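Long-range contacts in MP-4 (Mucuna pruriens, PDB 5DSS), which contributes indirectly to snake venom neutralization by stimulating cross-reactive antibodies and belongs to a family of plant protease inhibitors, so that it may also inhibit proteases: residues K20-P25 / E179-G184; L43-T48 / P88-N93; V62-R67 / L80-T85. All coordinates share one frame; numbering follows the deposited sequence.

Contact 1: K20-P25 / E179-G184; sequences KYYIMP and EKAGGG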
loop_
_atom_site.group_PDB
_atom_site.type_symbol
_atom_site.label_atom_id
_atom_site.label_comp_id
_atom_site.label_asym_id
_atom_site.label_seq_id
_atom_site.Cartn_x
_atom_site.Cartn_y
_atom_site.Cartn_z
ATOM N N LYS A 20 7.472 10.456 -4.978
ATOM C CA LYS A 20 7.170 10.180 -3.577
ATOM C C LYS A 20 5.850 10.797 -3.172
ATOM O O LYS A 20 5.625 11.973 -3.404
ATOM C CB LYS A 20 8.272 10.735 -2.696
ATOM C CG LYS A 20 9.629 10.096 -2.899
ATOM C CD LYS A 20 10.658 11.184 -2.785
ATOM C CE LYS A 20 10.239 12.183 -1.712
ATOM N NZ LYS A 20 11.146 13.358 -1.532
ATOM N N TYR A 21 4.993 9.989 -2.551
ATOM C CA TYR A 21 3.682 10.418 -2.090
ATOM C C TYR A 21 3.392 9.916 -0.692
ATOM O O TYR A 21 4.223 9.287 -0.074
ATOM C CB TYR A 21 2.599 9.913 -3.051
ATOM C CG TYR A 21 2.714 10.450 -4.454
ATOM C CD1 TYR A 21 3.941 10.531 -5.084
ATOM C CD2 TYR A 21 1.593 10.884 -5.156
ATOM C CE1 TYR A 21 4.063 11.029 -6.382
ATOM C CE2 TYR A 21 1.713 11.385 -6.456
ATOM C CZ TYR A 21 2.955 11.444 -7.063
ATOM O OH TYR A 21 3.112 11.922 -8.334
ATOM N N TYR A 22 2.216 10.243 -0.184
ATOM C CA TYR A 22 1.777 9.776 1.118
ATOM C C TYR A 22 0.378 9.310 0.815
ATOM O O TYR A 22 -0.221 9.725 -0.173
ATOM C CB TYR A 22 1.642 10.913 2.143
ATOM C CG TYR A 22 2.889 11.606 2.675
ATOM C CD1 TYR A 22 3.647 11.037 3.678
ATOM C CD2 TYR A 22 3.256 12.863 2.205
ATOM C CE1 TYR A 22 4.753 11.693 4.180
ATOM C CE2 TYR A 22 4.341 13.521 2.692
ATOM C CZ TYR A 22 5.096 12.942 3.679
ATOM O OH TYR A 22 6.211 13.609 4.171
ATOM N N ILE A 23 -0.111 8.436 1.627
ATOM C CA ILE A 23 -1.477 7.990 1.526
ATOM C C ILE A 23 -2.206 8.257 2.862
ATOM O O ILE A 23 -1.934 7.609 3.849
ATOM C CB ILE A 23 -1.504 6.496 1.124
ATOM C CG1 ILE A 23 -0.236 6.133 0.381
ATOM C CG2 ILE A 23 -2.689 6.178 0.243
ATOM C CD1 ILE A 23 -0.148 4.682 0.087
ATOM N N MET A 24 -3.132 9.226 2.866
ATOM C CA MET A 24 -3.933 9.551 4.055
ATOM C C MET A 24 -5.179 8.678 4.205
ATOM O O MET A 24 -5.513 7.908 3.302
ATOM C CB MET A 24 -4.257 11.049 4.120
ATOM C CG MET A 24 -3.446 11.761 5.193
ATOM S SD MET A 24 -2.587 13.279 4.689
ATOM C CE MET A 24 -1.023 12.657 4.066
ATOM N N PRO A 25 -5.863 8.758 5.353
ATOM C CA PRO A 25 -7.018 7.900 5.474
ATOM C C PRO A 25 -8.224 8.620 4.931
ATOM O O PRO A 25 -9.229 8.790 5.643
ATOM C CB PRO A 25 -7.157 7.783 6.982
ATOM C CG PRO A 25 -6.847 9.177 7.445
ATOM C CD PRO A 25 -5.800 9.703 6.491
ATOM N N GLU A 179 -0.875 12.321 -1.480
ATOM C CA GLU A 179 -0.214 13.592 -1.257
ATOM C C GLU A 179 1.190 13.404 -1.760
ATOM O O GLU A 179 1.986 12.730 -1.109
ATOM C CB GLU A 179 -0.211 13.869 0.250
ATOM C CG GLU A 179 -0.052 15.312 0.726
ATOM C CD GLU A 179 0.477 15.313 2.162
ATOM O OE1 GLU A 179 0.851 14.214 2.613
ATOM O OE2 GLU A 179 0.517 16.349 2.860
ATOM N N LYS A 180 1.491 13.972 -2.929
ATOM C CA LYS A 180 2.850 13.957 -3.438
ATOM C C LYS A 180 3.728 14.470 -2.258
ATOM O O LYS A 180 3.251 15.204 -1.400
ATOM C CB LYS A 180 2.977 14.896 -4.651
ATOM C CG LYS A 180 4.409 15.210 -5.070
ATOM C CD LYS A 180 5.227 13.939 -5.326
ATOM C CE LYS A 180 6.663 14.266 -5.733
ATOM N NZ LYS A 180 7.627 13.137 -5.605
ATOM N N ALA A 181 4.992 14.066 -2.223
ATOM C CA ALA A 181 5.876 14.451 -1.132
ATOM C C ALA A 181 6.657 15.722 -1.420
ATOM O O ALA A 181 7.538 16.088 -0.648
ATOM C CB ALA A 181 6.826 13.315 -0.806
ATOM N N GLY A 182 6.320 16.389 -2.523
ATOM C CA GLY A 182 6.984 17.613 -2.939
ATOM C C GLY A 182 7.954 17.344 -4.075
ATOM O O GLY A 182 7.981 16.239 -4.616
ATOM N N GLY A 183 8.780 18.336 -4.405
ATOM C CA GLY A 183 9.792 18.187 -5.438
ATOM C C GLY A 183 9.687 19.097 -6.650
ATOM O O GLY A 183 8.758 19.889 -6.792
ATOM N N GLY A 184 10.735 18.988 -7.459
ATOM C CA GLY A 184 10.817 19.465 -8.818
ATOM C C GLY A 184 11.372 18.246 -9.535
ATOM O O GLY A 184 12.400 17.709 -9.124
#
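The ring of Y21 carries K180 on one face: K180 CA lies 3.8 Å from the ring centroid and 18° off the normal, a CH-pi contact displaced somewhat toward the rim. E179 O approaches the same ring at a slant. With CG anti to its own carbonyl carbon (chi1 -62°), Y21 lays its ring against the K180 backbone at CA, and its hydroxyl is held beyond the contact by a hydrogen bond with L16 N. The ring of Y22 turns to the other face of the sheet, where A181 CA and K180 O approach it obliquely; its nearest apolar side-chain pair is Y22 CE2 with A181 CB, 4.3 Å apart. E179 reaches along that same face toward Y22 and M24, but the position of its OE1 is doubtful.

At Y22 and E179 the backbones pair loosely. E179 N donates to Y22 O over 3.0 Å in a nearly straight bond (164°), whereas the return bond from Y22 N to E179 O, at 2.7 Å, is strongly bent and weak. M24 continues the pairing through backbone bonding with G177. In the antiparallel sheet, strand 20-24 lies between strands 62-63 and 177-180, the latter the last of the chain. The arrangement is consistent with the beta-trefoil of this family, where the first and last strands meet to close the barrel.

Contact 2: L43-T48 / P88-N93; sequences LNCPVT and PNCAEN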
loop_
_atom_site.group_PDB
_atom_site.type_symbol
_atom_site.label_atom_id
_atom_site.label_comp_id
_atom_site.label_asym_id
_atom_site.label_seq_id
_atom_site.Cartn_x
_atom_site.Cartn_y
_atom_site.Cartn_z
ATOM N N LEU A 43 10.498 -8.825 17.509
ATOM C CA LEU A 43 11.650 -8.521 16.734
ATOM C C LEU A 43 12.173 -8.869 15.328
ATOM O O LEU A 43 12.345 -7.953 14.551
ATOM C CB LEU A 43 12.825 -8.544 17.768
ATOM C CG LEU A 43 14.307 -8.828 17.553
ATOM C CD1 LEU A 43 14.980 -7.483 17.364
ATOM C CD2 LEU A 43 14.775 -9.429 18.872
ATOM N N ASN A 44 12.231 -10.088 14.838
ATOM C CA ASN A 44 12.899 -10.155 13.523
ATOM C C ASN A 44 12.173 -9.249 12.513
ATOM O O ASN A 44 11.052 -8.806 12.777
ATOM C CB ASN A 44 13.207 -11.551 12.994
ATOM C CG ASN A 44 14.657 -11.979 13.195
ATOM O OD1 ASN A 44 15.409 -12.179 12.240
ATOM N ND2 ASN A 44 15.069 -12.066 14.464
ATOM N N CYS A 45 12.893 -8.770 11.512
ATOM C CA CYS A 45 12.639 -7.465 10.936
ATOM C C CYS A 45 11.251 -7.092 10.444
ATOM O O CYS A 45 10.682 -7.714 9.555
ATOM C CB CYS A 45 13.749 -7.077 9.967
ATOM S SG CYS A 45 15.096 -6.400 10.945
ATOM N N PRO A 46 10.781 -5.983 11.047
ATOM C CA PRO A 46 9.467 -5.426 10.819
ATOM C C PRO A 46 9.126 -5.311 9.356
ATOM O O PRO A 46 9.716 -4.550 8.576
ATOM C CB PRO A 46 9.552 -4.077 11.508
ATOM C CG PRO A 46 10.345 -4.419 12.737
ATOM C CD PRO A 46 11.339 -5.477 12.316
ATOM N N VAL A 47 8.147 -6.131 9.029
ATOM C CA VAL A 47 7.608 -6.273 7.706
ATOM C C VAL A 47 6.298 -5.520 7.663
ATOM O O VAL A 47 5.877 -5.019 6.628
ATOM C CB VAL A 47 7.367 -7.752 7.451
ATOM C CG1 VAL A 47 6.673 -7.952 6.148
ATOM C CG2 VAL A 47 8.705 -8.505 7.494
ATOM N N THR A 48 5.690 -5.406 8.828
ATOM C CA THR A 48 4.355 -4.853 8.975
ATOM C C THR A 48 4.284 -3.361 8.666
ATOM O O THR A 48 4.848 -2.537 9.404
ATOM C CB THR A 48 3.826 -5.161 10.395
ATOM O OG1 THR A 48 4.082 -6.544 10.698
ATOM C CG2 THR A 48 2.329 -4.863 10.519
ATOM N N PRO A 88 13.678 0.022 7.091
ATOM C CA PRO A 88 14.335 -0.128 8.420
ATOM C C PRO A 88 15.523 -0.919 7.970
ATOM O O PRO A 88 15.363 -1.832 7.135
ATOM C CB PRO A 88 13.365 -1.004 9.206
ATOM C CG PRO A 88 12.032 -0.761 8.567
ATOM C CD PRO A 88 12.281 -0.471 7.107
ATOM N N ASN A 89 16.702 -0.621 8.495
ATOM C CA ASN A 89 17.929 -1.042 7.831
ATOM C C ASN A 89 18.019 -2.549 7.575
ATOM O O ASN A 89 18.765 -2.997 6.689
ATOM C CB ASN A 89 19.167 -0.493 8.556
ATOM C CG ASN A 89 19.303 1.011 8.388
ATOM O OD1 ASN A 89 18.297 1.723 8.270
ATOM N ND2 ASN A 89 20.541 1.507 8.364
ATOM N N CYS A 90 17.226 -3.313 8.313
ATOM C CA CYS A 90 17.429 -4.761 8.382
ATOM C C CYS A 90 16.528 -5.737 7.692
ATOM O O CYS A 90 16.846 -6.919 7.595
ATOM C CB CYS A 90 17.607 -5.171 9.841
ATOM S SG CYS A 90 16.926 -6.798 10.144
ATOM N N ALA A 91 15.416 -5.240 7.205
ATOM C CA ALA A 91 14.667 -6.013 6.267
ATOM C C ALA A 91 15.426 -5.797 4.958
ATOM O O ALA A 91 16.138 -4.803 4.793
ATOM C CB ALA A 91 13.240 -5.506 6.206
ATOM N N GLU A 92 15.317 -6.757 4.056
ATOM C CA GLU A 92 16.022 -6.696 2.787
ATOM C C GLU A 92 15.600 -5.507 1.877
ATOM O O GLU A 92 16.415 -4.635 1.587
ATOM C CB GLU A 92 15.900 -8.044 2.079
ATOM C CG GLU A 92 16.172 -9.224 3.004
ATOM C CD GLU A 92 17.283 -10.132 2.490
ATOM O OE1 GLU A 92 17.324 -10.411 1.268
ATOM O OE2 GLU A 92 18.128 -10.557 3.312
ATOM N N ASN A 93 14.339 -5.431 1.465
ATOM C CA ASN A 93 13.900 -4.272 0.699
ATOM C C ASN A 93 12.714 -3.588 1.331
ATOM O O ASN A 93 12.236 -3.994 2.385
ATOM C CB ASN A 93 13.609 -4.629 -0.764
ATOM C CG ASN A 93 12.551 -5.683 -0.922
ATOM O OD1 ASN A 93 12.003 -6.196 0.047
ATOM N ND2 ASN A 93 12.267 -6.027 -2.163
#
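The two loops come nearest at C45 and A91, whose CA atoms are 5.3 Å apart, and the second loop bends there through a type I beta turn from P88 to A91. What joins them is a disulfide, C45 to C90, probably equivalent to a disulfide of Kunitz-type inhibitors, whose fold is the beta-trefoil. The SG atoms are bonded at 2.0 Å, and the C-S-S-C torsion of 120° gives the bridge a right-handed sense. The two cysteines enter it differently. C45 points its CB toward the turn, and its SG, anti to the carbonyl carbon (chi1 -83°), continues outward to the partner sulfur. C90 sits at the third position of the turn with its CB directed past C45, and a chi1 of 147° swings SG back to close the bond.

The turn itself is loosely tied, since its closing bond from A91 N to P88 O is 3.4 Å long and weak. Between the loops the disulfide is the covalent tie, and the packing beside it is slight. The methyl group of A91 points at the first loop, and P46 O lies loosely near A91 CB and P88 CG. I112 lies against both P88 and A91, and its backbone bonds to V47, so a third loop backs the joined pair. Beside the sulfurs, C45 CB packs against the turn, 3.7 Å from A91 N and 4.1 Å from A91 CB.

Contact 3: V62-R67 / L80-T85; sequences VKFNIR and LNIEFT
N81 N donates to N65 O over 2.7 Å, approaching nearly along the C=O axis although the N-H is somewhat bent (146°), and makes N65 and N81 an antiparallel hydrogen-bonded pair. Further along, K63 N binds E83 O at 2.8 Å in a straighter bond (166°). These two bonds draw together consecutive strand-like segments, probably part of the beta-trefoil barrel; the connection between them may correspond to the reactive-site region of Kunitz-type relatives. Between the two bonds F64 is the centre of an inverse gamma turn, and the pairing is irregular.

Toward the protein interior, F64 meets I82 and L80. The two side chains F64 and I82 lie side by side and point the same way. A chi1 of 172° swings I82 CD1 over one face of the F64 ring, 3.7 Å from the centroid, a CH-pi contact whose exact depth is uncertain because that methyl is modelled too near V62. L80 CD1 approaches F64 CD2 at 3.4 Å, obliquely to the ring. The backbone at F64 is anchored by a hydrogen bond between its carbonyl oxygen and H17 ND1, while I82 and L80 bond through their backbones to W96 and F128.

Charged groups meet on the other side. R67 and E83 form a salt bridge, NE to OE2 3.0 Å, with their side chains crossing at about a right angle. The oxygen stands well out of the guanidinium plane and no N-H points at it, so the attraction is purely electrostatic; E83 also has R94 as a long, weak ion-pair partner. N81 borders the guanidinium: its CB lies at the edge, in plane, 3.4 Å from R67 NH1.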
loop_
_atom_site.group_PDB
_atom_site.type_symbol
_atom_site.label_atom_id
_atom_site.label_comp_id
_atom_site.label_asym_id
_atom_site.label_seq_id
_atom_site.Cartn_x
_atom_site.Cartn_y
_atom_site.Cartn_z
ATOM N N VAL A 62 5.851 7.070 -0.587
ATOM C CA VAL A 62 5.420 5.861 -1.261
ATOM C C VAL A 62 5.666 5.945 -2.772
ATOM O O VAL A 62 4.983 6.705 -3.492
ATOM C CB VAL A 62 3.893 5.711 -0.982
ATOM C CG1 VAL A 62 3.421 4.289 -1.272
ATOM C CG2 VAL A 62 3.535 6.112 0.450
ATOM N N LYS A 63 6.619 5.157 -3.264
ATOM C CA LYS A 63 6.988 5.214 -4.683
ATOM C C LYS A 63 6.292 4.224 -5.631
ATOM O O LYS A 63 6.688 3.076 -5.772
ATOM C CB LYS A 63 8.503 5.116 -4.841
ATOM C CG LYS A 63 9.185 6.416 -5.235
ATOM C CD LYS A 63 10.699 6.214 -5.201
ATOM C CE LYS A 63 11.490 7.356 -5.814
ATOM N NZ LYS A 63 11.482 8.618 -5.020
ATOM N N PHE A 64 5.276 4.713 -6.331
ATOM C CA PHE A 64 4.569 3.901 -7.304
ATOM C C PHE A 64 5.312 3.884 -8.658
ATOM O O PHE A 64 5.019 4.691 -9.543
ATOM C CB PHE A 64 3.147 4.445 -7.509
ATOM C CG PHE A 64 2.229 4.294 -6.308
ATOM C CD1 PHE A 64 2.374 5.089 -5.180
ATOM C CD2 PHE A 64 1.167 3.391 -6.347
ATOM C CE1 PHE A 64 1.508 4.955 -4.098
ATOM C CE2 PHE A 64 0.300 3.255 -5.278
ATOM C CZ PHE A 64 0.473 4.035 -4.151
ATOM N N ASN A 65 6.272 2.967 -8.824
ATOM C CA ASN A 65 6.909 2.717 -10.129
ATOM C C ASN A 65 6.338 1.419 -10.680
ATOM O O ASN A 65 6.062 0.507 -9.905
ATOM C CB ASN A 65 8.430 2.495 -9.989
ATOM C CG ASN A 65 9.065 3.283 -8.854
ATOM O OD1 ASN A 65 8.763 4.452 -8.654
ATOM N ND2 ASN A 65 9.972 2.639 -8.116
ATOM N N ILE A 66 6.151 1.283 -11.998
ATOM C CA ILE A 66 6.090 -0.092 -12.507
ATOM C C ILE A 66 7.567 -0.154 -12.265
ATOM O O ILE A 66 8.309 0.676 -12.808
ATOM C CB ILE A 66 5.867 -0.267 -14.016
ATOM C CG1 ILE A 66 4.473 0.189 -14.451
ATOM C CG2 ILE A 66 6.018 -1.741 -14.360
ATOM C CD1 ILE A 66 3.604 -0.929 -14.996
ATOM N N ARG A 67 7.980 -1.004 -11.348
ATOM C CA ARG A 67 9.250 -0.814 -10.734
ATOM C C ARG A 67 10.605 -0.679 -11.355
ATOM O O ARG A 67 11.292 0.314 -11.022
ATOM C CB ARG A 67 9.336 -1.657 -9.462
ATOM C CG ARG A 67 9.245 -0.812 -8.208
ATOM C CD ARG A 67 9.713 -1.646 -7.039
ATOM N NE ARG A 67 10.954 -2.344 -7.369
ATOM C CZ ARG A 67 11.028 -3.597 -7.815
ATOM N NH1 ARG A 67 9.929 -4.322 -7.987
ATOM N NH2 ARG A 67 12.214 -4.127 -8.084
ATOM N N LEU A 80 2.162 -2.079 -11.046
ATOM C CA LEU A 80 3.323 -1.425 -10.434
ATOM C C LEU A 80 3.806 -2.038 -9.163
ATOM O O LEU A 80 3.073 -2.759 -8.484
ATOM C CB LEU A 80 3.169 0.074 -10.242
ATOM C CG LEU A 80 1.864 0.711 -9.810
ATOM C CD1 LEU A 80 1.700 0.691 -8.300
ATOM C CD2 LEU A 80 1.980 2.122 -10.357
ATOM N N ASN A 81 5.043 -1.715 -8.821
ATOM C CA ASN A 81 5.589 -2.180 -7.566
ATOM C C ASN A 81 5.877 -1.021 -6.648
ATOM O O ASN A 81 6.619 -0.069 -6.966
ATOM C CB ASN A 81 6.770 -3.130 -7.760
ATOM C CG ASN A 81 6.304 -4.557 -7.925
ATOM O OD1 ASN A 81 6.125 -5.282 -6.934
ATOM N ND2 ASN A 81 6.047 -4.964 -9.175
ATOM N N ILE A 82 5.260 -1.116 -5.490
ATOM C CA ILE A 82 5.339 -0.043 -4.560
ATOM C C ILE A 82 6.296 -0.368 -3.392
ATOM O O ILE A 82 6.527 -1.541 -3.036
ATOM C CB ILE A 82 3.892 0.366 -4.169
ATOM C CG1 ILE A 82 3.909 1.367 -3.031
ATOM C CG2 ILE A 82 3.015 -0.858 -3.927
ATOM C CD1 ILE A 82 4.352 2.728 -3.534
ATOM N N GLU A 83 6.887 0.693 -2.847
ATOM C CA GLU A 83 7.836 0.618 -1.750
ATOM C C GLU A 83 7.936 1.996 -1.078
ATOM O O GLU A 83 7.661 3.036 -1.695
ATOM C CB GLU A 83 9.208 0.283 -2.310
ATOM C CG GLU A 83 9.202 -0.397 -3.670
ATOM C CD GLU A 83 10.600 -0.692 -4.152
ATOM O OE1 GLU A 83 11.354 0.288 -4.325
ATOM O OE2 GLU A 83 10.935 -1.888 -4.355
ATOM N N PHE A 84 8.342 1.998 0.192
ATOM C CA PHE A 84 8.587 3.241 0.943
ATOM C C PHE A 84 9.910 3.802 0.453
ATOM O O PHE A 84 10.635 3.147 -0.302
ATOM C CB PHE A 84 8.712 2.982 2.450
ATOM C CG PHE A 84 7.408 2.844 3.163
ATOM C CD1 PHE A 84 6.557 3.926 3.298
ATOM C CD2 PHE A 84 7.036 1.645 3.733
ATOM C CE1 PHE A 84 5.356 3.809 3.999
ATOM C CE2 PHE A 84 5.845 1.523 4.417
ATOM C CZ PHE A 84 5.000 2.601 4.553
ATOM N N THR A 85 10.230 5.001 0.922
ATOM C CA THR A 85 11.439 5.701 0.508
ATOM C C THR A 85 12.685 5.416 1.343
ATOM O O THR A 85 13.776 5.819 0.940
ATOM C CB THR A 85 11.172 7.194 0.495
ATOM O OG1 THR A 85 10.128 7.450 -0.446
ATOM C CG2 THR A 85 12.411 7.960 0.107
#

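How the contacts relate
Contacts 1 and 3 are neighbours, their centres 12 Å apart, because strand 20-24 of contact 1 lies beside strand 62-63 of contact 3 in one antiparallel sheet. They touch directly: K20 CG is 3.2 Å from K63 NZ, and I23 CG1 packs on V62 CG2 at 3.8 Å. Together they span strands 177-180, 20-24 and 62-63, with 80-85 as an irregular neighbour, probably part of the trefoil barrel. Contact 2 lies farther off, its centre about 17 Å from that of contact 3 and 23 Å from that of contact 1; its segment 88-93 adjoins 80-85 in sequence, without other touch. Along the chain, contact 3 is nested inside contact 2 and contact 2 inside contact 1.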